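PDB 3FNR: arginine--tRNA ligase from Campylobacter jejuni, which catalyses the ATP-dependent attachment of L-arginine to its cognate tRNA(Arg), releasing AMP and diphosphate. Local coordinates for residues T42-I47 and L148-Q153; R51-G56 and A158-D163; Q82-G87 and E134-L139; L92-S97 and D117-A122. The protein carries 1 engineered substitution. All blocks are in the same frame, centred on the assembly; numbering follows the deposited sequence.

Contact 1: residues T42-I47 and L148-Q153; sequences TGPLHI and LVLIKQ
Leu150 makes the first touch from helical residues 148-153, meeting Pro44 of 42-47, a loop that belongs to the HIGH motif, the ATP-binding signature of class I aminoacyl-tRNA synthetases with their Rossmann-type catalytic domain. Leu150 CG stands anti to its backbone N (chi1 -176°), and chi2 of 57° then points CD2 at the proline. That methyl lies 3.8 Å from Pro44 CB and is almost as near to CA and CD, so it rests obliquely over the pyrrolidine ring, closest to CB. Ile151 follows and carries the largest share of the contact, reaching two residues of the loop. Its longer branch runs past a carbonyl: both CG1 and CD1 sit 3.4 Å from Gly43 O, a purely van der Waals approach to a polar atom. Its short branch lies on Leu45, with Ile151 CG2 3.9 Å from Leu45 CD2 and CG1 nearly as close to the same methyl, the two side chains crossing at about a right angle. Leu45 also packs on Leu155 and Met296, so its isobutyl group is wedged between helices 136-157 and 296-303. Just past this segment, the helix makes a polar grip on the motif, in which Asn154 OD1 receives the backbone N-H of Leu45.

Contact 2: residues R51-G56 and A158-D163; sequences RGAVFG and AKIKID
A single methyl makes the close part of this contact: CD1 of Ile160 presses on the flank of helix 50-65 at Ala53. It lies 3.9 Å from Ala53 CB and 3.7 Å from Ala53 O, and the carbonyl carbon of the same residue is nearly as close, so the methyl covers the side of a helical turn and not merely another methyl. The backbone N of Val54 is the next neighbour, 4.2 Å from Ile160 CD1. With CG1 anti to its own carbonyl carbon (chi1 -59°) and the chain then extended, Ile160 spans the gap between backbones whose nearest CA atoms, those of Ala53 and Ile160, are 7.6 Å apart. Val54 adds only a loose flank, as Val54 CG2 stays 4.6 Å from Ile160 CD1.

The other side of 158-163 is open to solvent. Lys159, Lys161 and Asp163 alternate with the buried Ile160 and Ile162; the alternation follows from the extended backbone of 160-162, one side turned to the interior and the other to solvent. Lys159, with positive phi, is the C-prime residue of a Schellman motif that ends helix 136-157, and Ile160 N returns to Leu155 O in the same motif. The turn delivers Ile160 to its place directly after the helix. Leu155 of helix 136-157 packs on both Ala53 and Ile160, Arg309 of helix 305-311 binds Ala158 O, and the chain then runs on into strand 165-167, beside strand 69-76 in the parallel part of the Rossmann-type sheet.

Contact 3: residues Q82-G87 and E134-L139; sequences QIYLLG and ENIPSL
Ile136, in the first turn of helix 136-157, lays both of its branches along the ring of Tyr84 on helix 80-98. CB begins at the rim, 4.0 Å from Tyr84 CE1. From there the CG2 branch leans over one face in a CH-pi contact, 3.9 Å from the ring centroid and 23° off the ring normal, displaced to the CE1 side. The same methyl also reaches the backbone, with Ile136 CG2 3.6 Å from Tyr84 O and 3.7 Å from Gly87 C. The other branch leaves CB with CG1 anti to the carbonyl carbon (chi1 -62°) and ends in CD1, which lies 3.4 Å from Tyr84 OH and close to CZ. Two methyls thus line the aromatic group from its face to its phenolic end.

Gly87 brings the two backbones together: its CA comes within 5.0 Å of the CA of Ile136, a spacing that the absence of a side chain permits. One turn later in the second segment, Leu139 CD1 packs 3.4 Å from Gly87 O, extending the apolar packing over the glycine backbone. The contact packs the beginning of helix 136-157 against helix 80-98, within the helical excursion that joins the parallel strands 69-76 and 165-167; Ile83 and Leu86 continue the interface on Ala140 and Ala143, farther along helix 136-157.

Contact 4: residues L92-S97 and D117-A122; sequences LSVKES and DLAKEA
Ala119 CB sits between two side chains of consecutive residues on helix 80-98. On one of them it approaches Ser93 OG to 3.2 Å, and on the other it meets Val94 CG2 at 3.7 Å. The valine methyl also rests on the alanine backbone, 3.5 Å from Ala119 O, so the small residue is touched at both its methyl and its carbonyl. This is close helix-helix packing through small side chains, with the nearest CA atoms, those of Val94 and Ala119, 5.5 Å apart; it joins helices 80-98 and 113-126 in the helical excursion between strands 69-76 and 165-167 of the class I catalytic domain. Behind the first shell, Ser93 OG is held to its own helix by Ile90 O, its chi1 of 78° setting the hydroxyl between the backbone N and carbonyl carbon. Ser93 O in turn takes two bonds from Ser97, the last residue of a wider, pi-type turn over 94-97. Ser97 OG donates at 2.7 Å, with a C=O...donor angle of 153°, while Ser97 N arrives from the opposite face of the carbonyl plane. Farther out, Ile98 also packs on Ala119, and the neighbouring Leu118 reaches Trp142 and Met147 of helix 136-157.

All four contacts are built mainly on apolar packing, and all are buried, though contact 3 includes the exposed Tyr84. Contact 2 lies nearest the centre of the chain and contact 1 next, both at the Rossmann-type core, whereas contacts 3 and 4, in the helical excursion, have their centres about 30 and 32 Å from that of the chain. Helix 136-157 serves contacts 1 and 3, and helix 80-98 serves contacts 3 and 4, which touch through Leu139 and Ala122. Thr42 O also packs on Leu86, linking the HIGH loop to contact 3. Aliphatic branches meet loop or helix backbone in contacts 1 and 2; an aromatic face distinguishes contact 3, and a serine and alanine pairing contact 4.

Contact 1: residues T42-I47 and L148-Q153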
loop_
_atom_site.group_PDB
_atom_site.type_symbol
_atom_site.label_atom_id
_atom_site.label_comp_id
_atom_site.label_asym_id
_atom_site.label_seq_id
_atom_site.Cartn_x
_atom_site.Cartn_y
_atom_site.Cartn_z
ATOM N N THR A 42 -1.351 10.746 15.057
ATOM C CA THR A 42 -2.138 11.823 15.636
ATOM C C THR A 42 -3.589 11.775 15.144
ATOM O O THR A 42 -4.363 12.721 15.352
ATOM C CB THR A 42 -1.534 13.174 15.257
ATOM O OG1 THR A 42 -1.499 13.288 13.829
ATOM C CG2 THR A 42 -0.119 13.310 15.824
ATOM N N GLY A 43 -3.946 10.673 14.487
ATOM C CA GLY A 43 -5.279 10.505 13.912
ATOM C C GLY A 43 -5.429 9.265 13.049
ATOM O O GLY A 43 -4.445 8.565 12.792
ATOM N N PRO A 44 -6.668 8.973 12.605
ATOM C CA PRO A 44 -6.879 7.910 11.621
ATOM C C PRO A 44 -6.327 8.334 10.261
ATOM O O PRO A 44 -6.162 9.534 10.007
ATOM C CB PRO A 44 -8.404 7.784 11.555
ATOM C CG PRO A 44 -8.917 9.124 11.987
ATOM C CD PRO A 44 -7.932 9.622 13.002
ATOM N N LEU A 45 -6.038 7.353 9.409
ATOM C CA LEU A 45 -5.482 7.616 8.083
ATOM C C LEU A 45 -6.431 8.427 7.209
ATOM O O LEU A 45 -7.627 8.150 7.138
ATOM C CB LEU A 45 -5.106 6.307 7.387
ATOM C CG LEU A 45 -3.999 5.481 8.042
ATOM C CD1 LEU A 45 -3.664 4.268 7.202
ATOM C CD2 LEU A 45 -2.761 6.329 8.257
ATOM N N HIS A 46 -5.892 9.458 6.575
ATOM C CA HIS A 46 -6.651 10.229 5.613
ATOM C C HIS A 46 -6.677 9.457 4.299
ATOM O O HIS A 46 -5.907 8.507 4.115
ATOM C CB HIS A 46 -6.031 11.611 5.434
ATOM C CG HIS A 46 -6.057 12.450 6.675
ATOM N ND1 HIS A 46 -5.151 13.463 6.907
ATOM C CD2 HIS A 46 -6.873 12.421 7.756
ATOM C CE1 HIS A 46 -5.412 14.026 8.073
ATOM N NE2 HIS A 46 -6.451 13.411 8.609
ATOM N N ILE A 47 -7.570 9.853 3.398
ATOM C CA ILE A 47 -7.720 9.182 2.110
ATOM C C ILE A 47 -6.488 9.367 1.210
ATOM O O ILE A 47 -6.169 8.486 0.421
ATOM C CB ILE A 47 -9.064 9.573 1.401
ATOM C CG1 ILE A 47 -9.390 8.627 0.237
ATOM C CG2 ILE A 47 -9.069 11.029 0.954
ATOM C CD1 ILE A 47 -9.412 7.143 0.602
ATOM N N LEU A 148 -1.892 4.703 16.991
ATOM C CA LEU A 148 -1.101 3.734 16.254
ATOM C C LEU A 148 -1.844 2.412 16.144
ATOM O O LEU A 148 -1.726 1.716 15.136
ATOM C CB LEU A 148 0.254 3.523 16.928
ATOM C CG LEU A 148 1.439 3.186 16.027
ATOM C CD1 LEU A 148 1.647 4.259 14.968
ATOM C CD2 LEU A 148 2.686 3.027 16.869
ATOM N N VAL A 149 -2.603 2.074 17.185
ATOM C CA VAL A 149 -3.500 0.923 17.161
ATOM C C VAL A 149 -4.598 1.162 16.117
ATOM O O VAL A 149 -4.902 0.261 15.325
ATOM C CB VAL A 149 -4.079 0.596 18.580
ATOM C CG1 VAL A 149 -5.368 -0.225 18.503
ATOM C CG2 VAL A 149 -3.048 -0.139 19.422
ATOM N N LEU A 150 -5.143 2.385 16.100
ATOM C CA LEU A 150 -6.162 2.796 15.132
ATOM C C LEU A 150 -5.656 2.740 13.688
ATOM O O LEU A 150 -6.341 2.212 12.807
ATOM C CB LEU A 150 -6.712 4.200 15.446
ATOM C CG LEU A 150 -7.855 4.696 14.538
ATOM C CD1 LEU A 150 -9.066 3.744 14.534
ATOM C CD2 LEU A 150 -8.306 6.102 14.910
ATOM N N ILE A 151 -4.463 3.288 13.461
ATOM C CA ILE A 151 -3.841 3.299 12.143
ATOM C C ILE A 151 -3.602 1.862 11.668
ATOM O O ILE A 151 -3.914 1.524 10.528
ATOM C CB ILE A 151 -2.545 4.123 12.149
ATOM C CG1 ILE A 151 -2.884 5.621 12.165
ATOM C CG2 ILE A 151 -1.660 3.780 10.936
ATOM C CD1 ILE A 151 -1.712 6.512 12.582
ATOM N N LYS A 152 -3.098 1.013 12.557
ATOM C CA LYS A 152 -2.899 -0.399 12.227
ATOM C C LYS A 152 -4.182 -1.087 11.771
ATOM O O LYS A 152 -4.164 -1.839 10.794
ATOM C CB LYS A 152 -2.256 -1.155 13.381
ATOM C CG LYS A 152 -0.751 -0.935 13.470
ATOM C CD LYS A 152 -0.172 -1.631 14.687
ATOM C CE LYS A 152 1.245 -1.176 14.956
ATOM N NZ LYS A 152 1.899 -2.068 15.957
ATOM N N GLN A 153 -5.297 -0.798 12.438
ATOM C CA GLN A 153 -6.568 -1.401 12.029
ATOM C C GLN A 153 -7.203 -0.750 10.795
ATOM O O GLN A 153 -7.897 -1.428 10.038
ATOM C CB GLN A 153 -7.550 -1.586 13.206
ATOM C CG GLN A 153 -7.903 -0.341 13.985
ATOM C CD GLN A 153 -8.405 -0.633 15.399
ATOM O OE1 GLN A 153 -9.163 0.148 15.965
ATOM N NE2 GLN A 153 -7.980 -1.756 15.970
#

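Contact 2: residues R51-G56 and A158-D163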
loop_
_atom_site.group_PDB
_atom_site.type_symbol
_atom_site.label_atom_id
_atom_site.label_comp_id
_atom_site.label_asym_id
_atom_site.label_seq_id
_atom_site.Cartn_x
_atom_site.Cartn_y
_atom_site.Cartn_z
ATOM N N ARG A 51 -3.451 5.607 -1.725
ATOM C CA ARG A 51 -2.713 5.178 -2.907
ATOM C C ARG A 51 -1.342 4.625 -2.559
ATOM O O ARG A 51 -0.991 3.537 -3.016
ATOM C CB ARG A 51 -2.585 6.291 -3.944
ATOM C CG ARG A 51 -2.190 5.763 -5.313
ATOM C CD ARG A 51 -2.052 6.885 -6.295
ATOM N NE ARG A 51 -2.096 6.421 -7.681
ATOM C CZ ARG A 51 -2.296 7.223 -8.723
ATOM N NH1 ARG A 51 -2.474 8.528 -8.528
ATOM N NH2 ARG A 51 -2.319 6.726 -9.960
ATOM N N GLY A 52 -0.588 5.357 -1.734
ATOM C CA GLY A 52 0.717 4.895 -1.237
ATOM C C GLY A 52 0.599 3.564 -0.514
ATOM O O GLY A 52 1.338 2.618 -0.808
ATOM N N ALA A 53 -0.364 3.479 0.400
ATOM C CA ALA A 53 -0.600 2.239 1.158
ATOM C C ALA A 53 -0.942 1.042 0.245
ATOM O O ALA A 53 -0.340 -0.031 0.365
ATOM C CB ALA A 53 -1.693 2.456 2.165
ATOM N N VAL A 54 -1.887 1.244 -0.672
ATOM C CA VAL A 54 -2.362 0.171 -1.563
ATOM C C VAL A 54 -1.249 -0.247 -2.520
ATOM O O VAL A 54 -0.993 -1.442 -2.699
ATOM C CB VAL A 54 -3.654 0.590 -2.317
ATOM C CG1 VAL A 54 -3.973 -0.359 -3.504
ATOM C CG2 VAL A 54 -4.825 0.641 -1.347
ATOM N N PHE A 55 -0.566 0.741 -3.102
ATOM C CA PHE A 55 0.582 0.478 -3.972
ATOM C C PHE A 55 1.677 -0.319 -3.251
ATOM O O PHE A 55 2.181 -1.310 -3.787
ATOM C CB PHE A 55 1.149 1.784 -4.554
ATOM C CG PHE A 55 2.172 1.578 -5.651
ATOM C CD1 PHE A 55 1.782 1.579 -6.992
ATOM C CD2 PHE A 55 3.529 1.411 -5.346
ATOM C CE1 PHE A 55 2.729 1.400 -8.011
ATOM C CE2 PHE A 55 4.482 1.223 -6.366
ATOM C CZ PHE A 55 4.077 1.218 -7.692
ATOM N N GLY A 56 2.035 0.099 -2.039
ATOM C CA GLY A 56 3.141 -0.545 -1.313
ATOM C C GLY A 56 2.860 -1.971 -0.893
ATOM O O GLY A 56 3.755 -2.830 -0.916
ATOM N N ALA A 158 -8.007 -2.555 4.987
ATOM C CA ALA A 158 -7.649 -2.617 3.571
ATOM C C ALA A 158 -6.703 -3.774 3.254
ATOM O O ALA A 158 -6.066 -3.790 2.191
ATOM C CB ALA A 158 -7.041 -1.318 3.139
ATOM N N LYS A 159 -6.625 -4.740 4.174
ATOM C CA LYS A 159 -5.792 -5.949 4.037
ATOM C C LYS A 159 -4.281 -5.658 4.020
ATOM O O LYS A 159 -3.496 -6.380 3.386
ATOM C CB LYS A 159 -6.220 -6.813 2.828
ATOM C CG LYS A 159 -7.728 -7.078 2.710
ATOM C CD LYS A 159 -8.240 -8.046 3.773
ATOM C CE LYS A 159 -9.771 -8.146 3.756
ATOM N NZ LYS A 159 -10.454 -6.899 4.227
ATOM N N ILE A 160 -3.884 -4.609 4.737
ATOM C CA ILE A 160 -2.486 -4.192 4.798
ATOM C C ILE A 160 -1.903 -4.392 6.192
ATOM O O ILE A 160 -2.418 -3.861 7.176
ATOM C CB ILE A 160 -2.313 -2.712 4.354
ATOM C CG1 ILE A 160 -2.826 -2.530 2.917
ATOM C CG2 ILE A 160 -0.849 -2.272 4.492
ATOM C CD1 ILE A 160 -3.187 -1.082 2.533
ATOM N N LYS A 161 -0.833 -5.177 6.265
ATOM C CA LYS A 161 -0.039 -5.310 7.486
ATOM C C LYS A 161 1.412 -4.950 7.174
ATOM O O LYS A 161 1.976 -5.440 6.199
ATOM C CB LYS A 161 -0.110 -6.740 8.024
ATOM C CG LYS A 161 -1.457 -7.145 8.596
ATOM C CD LYS A 161 -1.417 -8.594 9.069
ATOM C CE LYS A 161 -2.765 -9.057 9.609
ATOM N NZ LYS A 161 -3.098 -8.410 10.905
ATOM N N ILE A 162 2.002 -4.081 7.989
ATOM C CA ILE A 162 3.401 -3.670 7.826
ATOM C C ILE A 162 4.261 -4.394 8.878
ATOM O O ILE A 162 3.856 -4.536 10.029
ATOM C CB ILE A 162 3.530 -2.126 7.870
ATOM C CG1 ILE A 162 2.817 -1.510 6.652
ATOM C CG2 ILE A 162 4.992 -1.674 7.903
ATOM C CD1 ILE A 162 2.827 0.008 6.609
ATOM N N ASP A 163 5.427 -4.884 8.465
ATOM C CA ASP A 163 6.200 -5.819 9.282
ATOM C C ASP A 163 7.037 -5.212 10.417
ATOM O O ASP A 163 7.483 -5.932 11.315
ATOM C CB ASP A 163 7.058 -6.710 8.379
ATOM C CG ASP A 163 6.229 -7.737 7.609
ATOM O OD1 ASP A 163 4.990 -7.754 7.771
ATOM O OD2 ASP A 163 6.811 -8.533 6.848
#

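Contact 3: residues Q82-G87 and E134-L139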
loop_
_atom_site.group_PDB
_atom_site.type_symbol
_atom_site.label_atom_id
_atom_site.label_comp_id
_atom_site.label_asym_id
_atom_site.label_seq_id
_atom_site.Cartn_x
_atom_site.Cartn_y
_atom_site.Cartn_z
ATOM N N GLN A 82 6.342 16.401 18.671
ATOM C CA GLN A 82 5.460 16.108 17.543
ATOM C C GLN A 82 4.037 15.766 18.005
ATOM O O GLN A 82 3.059 16.218 17.408
ATOM C CB GLN A 82 6.035 14.957 16.706
ATOM C CG GLN A 82 7.373 15.254 16.030
ATOM C CD GLN A 82 7.225 15.771 14.612
ATOM O OE1 GLN A 82 6.668 16.846 14.379
ATOM N NE2 GLN A 82 7.737 15.006 13.652
ATOM N N ILE A 83 3.941 14.978 19.077
ATOM C CA ILE A 83 2.664 14.463 19.581
ATOM C C ILE A 83 2.036 15.302 20.697
ATOM O O ILE A 83 0.974 14.936 21.216
ATOM C CB ILE A 83 2.792 12.997 20.093
ATOM C CG1 ILE A 83 3.680 12.932 21.346
ATOM C CG2 ILE A 83 3.269 12.061 18.968
ATOM C CD1 ILE A 83 3.675 11.587 22.066
ATOM N N TYR A 84 2.689 16.409 21.063
ATOM C CA TYR A 84 2.207 17.292 22.133
ATOM C C TYR A 84 0.788 17.790 21.863
ATOM O O TYR A 84 -0.079 17.684 22.736
ATOM C CB TYR A 84 3.162 18.477 22.356
ATOM C CG TYR A 84 2.817 19.347 23.557
ATOM C CD1 TYR A 84 3.198 18.972 24.851
ATOM C CD2 TYR A 84 2.118 20.550 23.399
ATOM C CE1 TYR A 84 2.888 19.771 25.959
ATOM C CE2 TYR A 84 1.799 21.351 24.499
ATOM C CZ TYR A 84 2.185 20.954 25.774
ATOM O OH TYR A 84 1.874 21.746 26.859
ATOM N N LEU A 85 0.563 18.296 20.647
ATOM C CA LEU A 85 -0.740 18.814 20.220
ATOM C C LEU A 85 -1.867 17.778 20.335
ATOM O O LEU A 85 -3.001 18.130 20.657
ATOM C CB LEU A 85 -0.668 19.352 18.781
ATOM C CG LEU A 85 -1.273 20.726 18.444
ATOM C CD1 LEU A 85 -1.304 20.970 16.936
ATOM C CD2 LEU A 85 -2.657 20.952 19.038
ATOM N N LEU A 86 -1.554 16.512 20.072
ATOM C CA LEU A 86 -2.519 15.428 20.260
ATOM C C LEU A 86 -2.925 15.279 21.735
ATOM O O LEU A 86 -4.101 15.088 22.034
ATOM C CB LEU A 86 -1.969 14.107 19.712
ATOM C CG LEU A 86 -2.865 12.875 19.825
ATOM C CD1 LEU A 86 -4.003 12.944 18.802
ATOM C CD2 LEU A 86 -2.039 11.605 19.659
ATOM N N GLY A 87 -1.952 15.368 22.643
ATOM C CA GLY A 87 -2.227 15.358 24.083
ATOM C C GLY A 87 -3.015 16.586 24.509
ATOM O O GLY A 87 -3.926 16.493 25.339
ATOM N N GLU A 134 0.027 19.794 33.079
ATOM C CA GLU A 134 1.262 19.083 33.413
ATOM C C GLU A 134 1.261 17.629 32.946
ATOM O O GLU A 134 2.324 17.026 32.781
ATOM C CB GLU A 134 1.586 19.189 34.914
ATOM C CG GLU A 134 0.600 18.510 35.853
ATOM C CD GLU A 134 0.866 18.841 37.310
ATOM O OE1 GLU A 134 1.123 17.905 38.101
ATOM O OE2 GLU A 134 0.822 20.039 37.662
ATOM N N ASN A 135 0.071 17.076 32.735
ATOM C CA ASN A 135 -0.064 15.685 32.313
ATOM C C ASN A 135 -0.239 15.487 30.801
ATOM O O ASN A 135 -0.463 14.361 30.351
ATOM C CB ASN A 135 -1.191 14.995 33.090
ATOM C CG ASN A 135 -0.807 14.689 34.531
ATOM O OD1 ASN A 135 0.216 14.053 34.798
ATOM N ND2 ASN A 135 -1.637 15.130 35.467
ATOM N N ILE A 136 -0.130 16.577 30.032
ATOM C CA ILE A 136 -0.245 16.526 28.564
ATOM C C ILE A 136 0.683 15.500 27.884
ATOM O O ILE A 136 0.186 14.684 27.112
ATOM C CB ILE A 136 -0.112 17.930 27.884
ATOM C CG1 ILE A 136 -1.234 18.867 28.330
ATOM C CG2 ILE A 136 -0.100 17.806 26.352
ATOM C CD1 ILE A 136 -1.049 20.301 27.876
ATOM N N PRO A 137 2.012 15.516 28.173
ATOM C CA PRO A 137 2.836 14.496 27.506
ATOM C C PRO A 137 2.619 13.062 27.995
ATOM O O PRO A 137 2.934 12.126 27.264
ATOM C CB PRO A 137 4.274 14.949 27.784
ATOM C CG PRO A 137 4.195 15.770 28.997
ATOM C CD PRO A 137 2.835 16.403 29.024
ATOM N N SER A 138 2.091 12.892 29.205
ATOM C CA SER A 138 1.658 11.571 29.668
ATOM C C SER A 138 0.411 11.117 28.907
ATOM O O SER A 138 0.247 9.923 28.622
ATOM C CB SER A 138 1.374 11.577 31.172
ATOM O OG SER A 138 2.568 11.750 31.912
ATOM N N LEU A 139 -0.454 12.084 28.589
ATOM C CA LEU A 139 -1.692 11.850 27.853
ATOM C C LEU A 139 -1.370 11.560 26.388
ATOM O O LEU A 139 -1.925 10.631 25.803
ATOM C CB LEU A 139 -2.614 13.078 27.953
ATOM C CG LEU A 139 -4.135 12.953 28.132
ATOM C CD1 LEU A 139 -4.802 14.251 27.705
ATOM C CD2 LEU A 139 -4.756 11.770 27.387
#

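Contact 4: residues L92-S97 and D117-A122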
loop_
_atom_site.group_PDB
_atom_site.type_symbol
_atom_site.label_atom_id
_atom_site.label_comp_id
_atom_site.label_asym_id
_atom_site.label_seq_id
_atom_site.Cartn_x
_atom_site.Cartn_y
_atom_site.Cartn_z
ATOM N N LEU A 92 -8.428 19.257 25.886
ATOM C CA LEU A 92 -9.372 20.319 25.565
ATOM C C LEU A 92 -10.787 19.799 25.310
ATOM O O LEU A 92 -11.767 20.423 25.726
ATOM C CB LEU A 92 -8.863 21.134 24.371
ATOM C CG LEU A 92 -8.063 22.422 24.613
ATOM C CD1 LEU A 92 -7.002 22.304 25.710
ATOM C CD2 LEU A 92 -7.425 22.895 23.312
ATOM N N SER A 93 -10.889 18.648 24.647
ATOM C CA SER A 93 -12.194 18.045 24.387
ATOM C C SER A 93 -12.764 17.310 25.607
ATOM O O SER A 93 -13.975 17.089 25.679
ATOM C CB SER A 93 -12.162 17.137 23.154
ATOM O OG SER A 93 -11.576 15.890 23.452
ATOM N N VAL A 94 -11.897 16.925 26.548
ATOM C CA VAL A 94 -12.337 16.450 27.869
ATOM C C VAL A 94 -12.975 17.625 28.621
ATOM O O VAL A 94 -14.047 17.485 29.212
ATOM C CB VAL A 94 -11.171 15.795 28.690
ATOM C CG1 VAL A 94 -11.431 15.838 30.199
ATOM C CG2 VAL A 94 -10.943 14.355 28.258
ATOM N N LYS A 95 -12.323 18.786 28.549
ATOM C CA LYS A 95 -12.784 19.998 29.221
ATOM C C LYS A 95 -14.126 20.539 28.713
ATOM O O LYS A 95 -14.931 21.038 29.503
ATOM C CB LYS A 95 -11.713 21.091 29.143
ATOM C CG LYS A 95 -10.564 20.918 30.128
ATOM C CD LYS A 95 -9.582 22.086 30.057
ATOM C CE LYS A 95 -8.522 21.992 31.148
ATOM N NZ LYS A 95 -7.462 23.035 31.007
ATOM N N GLU A 96 -14.378 20.425 27.411
ATOM C CA GLU A 96 -15.573 21.037 26.828
ATOM C C GLU A 96 -16.736 20.081 26.580
ATOM O O GLU A 96 -17.891 20.453 26.782
ATOM C CB GLU A 96 -15.231 21.799 25.547
ATOM C CG GLU A 96 -16.165 22.973 25.271
ATOM C CD GLU A 96 -15.809 23.737 24.007
ATOM O OE1 GLU A 96 -15.585 24.964 24.098
ATOM O OE2 GLU A 96 -15.753 23.113 22.923
ATOM N N SER A 97 -16.442 18.858 26.142
ATOM C CA SER A 97 -17.505 17.895 25.826
ATOM C C SER A 97 -17.863 16.961 26.990
ATOM O O SER A 97 -18.959 16.394 27.019
ATOM C CB SER A 97 -17.187 17.102 24.542
ATOM O OG SER A 97 -16.260 16.051 24.766
ATOM N N ASP A 117 -14.103 10.439 21.107
ATOM C CA ASP A 117 -14.145 9.030 21.541
ATOM C C ASP A 117 -12.942 8.687 22.421
ATOM O O ASP A 117 -13.064 7.979 23.427
ATOM C CB ASP A 117 -14.173 8.077 20.336
ATOM C CG ASP A 117 -15.418 8.242 19.473
ATOM O OD1 ASP A 117 -15.433 7.669 18.360
ATOM O OD2 ASP A 117 -16.368 8.947 19.885
ATOM N N LEU A 118 -11.789 9.209 22.017
ATOM C CA LEU A 118 -10.526 9.007 22.700
ATOM C C LEU A 118 -10.499 9.764 24.028
ATOM O O LEU A 118 -9.935 9.275 25.006
ATOM C CB LEU A 118 -9.392 9.474 21.785
ATOM C CG LEU A 118 -7.929 9.134 22.043
ATOM C CD1 LEU A 118 -7.709 7.638 22.208
ATOM C CD2 LEU A 118 -7.114 9.679 20.888
ATOM N N ALA A 119 -11.116 10.949 24.049
ATOM C CA ALA A 119 -11.308 11.732 25.272
ATOM C C ALA A 119 -12.182 11.009 26.301
ATOM O O ALA A 119 -11.950 11.120 27.505
ATOM C CB ALA A 119 -11.911 13.069 24.938
ATOM N N LYS A 120 -13.191 10.286 25.816
ATOM C CA LYS A 120 -14.051 9.463 26.664
ATOM C C LYS A 120 -13.291 8.257 27.192
ATOM O O LYS A 120 -13.519 7.822 28.325
ATOM C CB LYS A 120 -15.294 9.001 25.901
ATOM C CG LYS A 120 -16.382 10.059 25.777
ATOM C CD LYS A 120 -17.695 9.469 25.253
ATOM C CE LYS A 120 -18.432 8.669 26.331
ATOM N NZ LYS A 120 -19.731 8.120 25.847
ATOM N N GLU A 121 -12.399 7.717 26.361
ATOM C CA GLU A 121 -11.499 6.644 26.770
ATOM C C GLU A 121 -10.509 7.156 27.808
ATOM O O GLU A 121 -10.196 6.449 28.766
ATOM C CB GLU A 121 -10.739 6.075 25.568
ATOM C CG GLU A 121 -11.280 4.765 25.012
ATOM C CD GLU A 121 -10.414 4.207 23.882
ATOM O OE1 GLU A 121 -9.895 3.077 24.027
ATOM O OE2 GLU A 121 -10.243 4.903 22.853
ATOM N N ALA A 122 -10.039 8.388 27.609
ATOM C CA ALA A 122 -9.066 9.027 28.497
ATOM C C ALA A 122 -9.648 9.312 29.877
ATOM O O ALA A 122 -9.011 9.033 30.893
ATOM C CB ALA A 122 -8.525 10.310 27.868
#